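Local coordinates for ferredoxin-thioredoxin reductase subunit A2, chloroplastic (Arabidopsis thaliana, PDB 7C2B), which probably serves as the variable subunit of ferredoxin-thioredoxin reductase, the enzyme that passes electrons from reduced ferredoxin to thioredoxins in chloroplasts, at residues T100-K103 / E104-E108. Residues are numbered along the deposited sequence; the frame is centred on the assembly and turned at random.
Sequences THLK and EDEFE. With NO3 (nitrate ion), chain J.
Glu106 reaches back over the turn to Lys103 and grips it through both backbone and side chain. Its main-chain N donates to Lys103 O at 3.0 Å, the i to i+3 bond of a 3-10 turn. In return its carboxylate takes the amide of Lys103: Lys103 N to Glu106 OE1 is 3.1 Å and nearly straight (165°), although the N-H arrives from above the carboxylate plane. Glutamate suits the place because its side chain, extended beyond CG (chi2 175°), spans the turn to the end of the preceding strand. OE1 also forms a salt bridge with a basic side chain of another protein chain, so this buried oxygen has two donors and probably stays ionised.

The lysine crosses that carboxylate at an angle, its CG lying 3.6 Å from Glu106 CD. A bend at its last torsion (chi4 64°) turns the ammonium so that Lys103 NZ meets the syn lone pair of Asp105 OD1 at 2.7 Å; its salt bridge to Glu106 OE2 is longer, 3.6 Å. Lysine suits the place, its ammonium bridging Asp105 closely and Glu106 loosely.

In this SH3-clan variable chain the short 3-10 turn 104-106 joins strand 94-102 to strand 107-109, which pairs with strand 37-40. As in SH3 barrels, such a turn precedes the last strand. Apolar side chains meet at a slant beside it: Leu102 CD1 touches Phe107 CD2 at 3.7 Å. The branched Leu102 suits its buried place among Val84 and Val40, while the flat Phe107 ring reaches Val38 and packs edge-to-face with Phe82.

Farther back, His101 uses ND1 to bond an acidic side chain of the other protein, and NE2 makes a weak bond to nitrate O3 (3.0 Å), probably an ion from the crystallisation liquor.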
ATOM      1  N   THR B 100       4.925  12.634 -14.322  1.00 21.46           N
ATOM      2  CA  THR B 100       3.895  11.961 -13.550  1.00 20.84           C
ATOM      3  C   THR B 100       4.041  10.469 -13.806  1.00 21.14           C
ATOM      4  O   THR B 100       4.292  10.055 -14.940  1.00 21.42           O
ATOM      5  CB  THR B 100       2.477  12.438 -13.934  1.00 20.88           C
ATOM      6  OG1 THR B 100       2.281  13.797 -13.508  1.00 26.83           O
ATOM      7  CG2 THR B 100       1.418  11.565 -13.282  1.00 25.80           C
ATOM      8  N   HIS B 101       3.909   9.670 -12.753  1.00 19.18           N
ATOM      9  CA  HIS B 101       3.948   8.217 -12.874  1.00 19.55           C
ATOM     10  C   HIS B 101       2.560   7.673 -13.193  1.00 20.73           C
ATOM     11  O   HIS B 101       1.582   8.020 -12.517  1.00 18.54           O
ATOM     12  CB  HIS B 101       4.476   7.603 -11.579  1.00 19.12           C
ATOM     13  CG  HIS B 101       5.943   7.810 -11.367  1.00 19.84           C
ATOM     14  ND1 HIS B 101       6.472   8.971 -10.835  1.00 20.44           N
ATOM     15  CD2 HIS B 101       6.993   6.988 -11.598  1.00 24.90           C
ATOM     16  CE1 HIS B 101       7.784   8.852 -10.752  1.00 23.67           C
ATOM     17  NE2 HIS B 101       8.126   7.660 -11.212  1.00 23.67           N
ATOM     18  N   LEU B 102       2.477   6.814 -14.217  1.00 19.62           N
ATOM     19  CA  LEU B 102       1.214   6.228 -14.655  1.00 21.07           C
ATOM     20  C   LEU B 102       1.336   4.710 -14.737  1.00 22.13           C
ATOM     21  O   LEU B 102       2.433   4.152 -14.847  1.00 20.24           O
ATOM     22  CB  LEU B 102       0.777   6.749 -16.039  1.00 19.48           C
ATOM     23  CG  LEU B 102       0.673   8.251 -16.271  1.00 21.62           C
ATOM     24  CD1 LEU B 102       0.121   8.502 -17.680  1.00 24.87           C
ATOM     25  CD2 LEU B 102      -0.243   8.835 -15.229  1.00 17.83           C
ATOM     26  N   LYS B 103       0.189   4.044 -14.683  1.00 21.66           N
ATOM     27  CA  LYS B 103       0.116   2.637 -15.052  1.00 24.84           C
ATOM     28  C   LYS B 103      -0.626   2.505 -16.373  1.00 23.20           C
ATOM     29  O   LYS B 103      -1.247   3.454 -16.865  1.00 22.09           O
ATOM     30  CB  LYS B 103      -0.549   1.796 -13.951  1.00 27.60           C
ATOM     31  CG  LYS B 103      -1.899   2.289 -13.467  1.00 26.62           C
ATOM     32  CD  LYS B 103      -2.355   1.414 -12.305  1.00 29.80           C
ATOM     33  CE  LYS B 103      -3.544   2.005 -11.585  1.00 33.26           C
ATOM     34  NZ  LYS B 103      -4.713   2.065 -12.485  1.00 38.53           N
ATOM     35  N   GLU B 104      -0.545   1.299 -16.945  1.00 25.71           N
ATOM     36  CA  GLU B 104      -0.897   1.102 -18.347  1.00 29.37           C
ATOM     37  C   GLU B 104      -2.356   1.434 -18.631  1.00 29.40           C
ATOM     38  O   GLU B 104      -2.672   1.915 -19.724  1.00 28.14           O
ATOM     39  CB  GLU B 104      -0.579  -0.338 -18.776  1.00 30.44           C
ATOM     40  CG  GLU B 104      -1.148  -1.405 -17.852  1.00 37.89           C
ATOM     41  CD  GLU B 104      -1.195  -2.791 -18.488  1.00 48.23           C
ATOM     42  OE1 GLU B 104      -0.440  -3.036 -19.460  1.00 50.96           O
ATOM     43  OE2 GLU B 104      -1.984  -3.639 -18.006  1.00 52.01           O
ATOM     44  N   ASP B 105      -3.257   1.207 -17.675  1.00 26.22           N
ATOM     45  CA  ASP B 105      -4.660   1.463 -17.959  1.00 28.10           C
ATOM     46  C   ASP B 105      -5.047   2.932 -17.802  1.00 28.15           C
ATOM     47  O   ASP B 105      -6.232   3.252 -17.880  1.00 25.78           O
ATOM     48  CB  ASP B 105      -5.564   0.549 -17.107  1.00 30.49           C
ATOM     49  CG  ASP B 105      -5.506   0.830 -15.602  1.00 37.95           C
ATOM     50  OD1 ASP B 105      -4.871   1.809 -15.154  1.00 33.18           O
ATOM     51  OD2 ASP B 105      -6.132   0.044 -14.846  1.00 38.91           O
ATOM     52  N   GLU B 106      -4.089   3.844 -17.629  1.00 24.07           N
ATOM     53  CA  GLU B 106      -4.415   5.257 -17.504  1.00 23.11           C
ATOM     54  C   GLU B 106      -4.107   6.057 -18.762  1.00 23.41           C
ATOM     55  O   GLU B 106      -4.382   7.260 -18.799  1.00 22.90           O
ATOM     56  CB  GLU B 106      -3.666   5.853 -16.295  1.00 22.91           C
ATOM     57  CG  GLU B 106      -4.100   5.180 -14.996  1.00 24.24           C
ATOM     58  CD  GLU B 106      -3.309   5.626 -13.777  1.00 25.77           C
ATOM     59  OE1 GLU B 106      -2.114   5.975 -13.920  1.00 21.01           O
ATOM     60  OE2 GLU B 106      -3.891   5.608 -12.671  1.00 27.37           O
ATOM     61  N   PHE B 107      -3.537   5.437 -19.791  1.00 22.45           N
ATOM     62  CA  PHE B 107      -3.168   6.190 -20.979  1.00 24.86           C
ATOM     63  C   PHE B 107      -3.287   5.291 -22.203  1.00 25.79           C
ATOM     64  O   PHE B 107      -3.398   4.069 -22.096  1.00 24.74           O
ATOM     65  CB  PHE B 107      -1.746   6.777 -20.862  1.00 22.77           C
ATOM     66  CG  PHE B 107      -0.660   5.735 -20.766  1.00 22.79           C
ATOM     67  CD1 PHE B 107      -0.073   5.217 -21.910  1.00 25.92           C
ATOM     68  CD2 PHE B 107      -0.229   5.278 -19.531  1.00 22.59           C
ATOM     69  CE1 PHE B 107       0.911   4.257 -21.825  1.00 27.67           C
ATOM     70  CE2 PHE B 107       0.762   4.318 -19.431  1.00 25.63           C
ATOM     71  CZ  PHE B 107       1.336   3.805 -20.581  1.00 25.19           C
ATOM     72  N   GLU B 108      -3.239   5.923 -23.374  1.00 27.05           N
ATOM     73  CA  GLU B 108      -3.208   5.231 -24.655  1.00 28.89           C
ATOM     74  C   GLU B 108      -2.055   5.786 -25.481  1.00 31.80           C
ATOM     75  O   GLU B 108      -1.696   6.964 -25.365  1.00 28.83           O
ATOM     76  CB  GLU B 108      -4.546   5.400 -25.417  1.00 28.80           C
ATOM     77  CG  GLU B 108      -4.726   6.799 -26.016  1.00 33.55           C
ATOM     78  CD  GLU B 108      -6.156   7.106 -26.432  1.00 38.26           C
ATOM     79  OE1 GLU B 108      -7.020   6.208 -26.341  1.00 36.50           O
ATOM     80  OE2 GLU B 108      -6.409   8.258 -26.846  1.00 42.20           O
TER
HETATM   81  N   NO3 J 207      10.287   6.523  -8.879  1.00 37.98           N
HETATM   82  O1  NO3 J 207      10.440   5.972  -7.746  1.00 35.63           O
HETATM   83  O2  NO3 J 207      10.376   7.786  -8.985  1.00 44.82           O
HETATM   84  O3  NO3 J 207      10.048   5.812  -9.899  1.00 35.28           O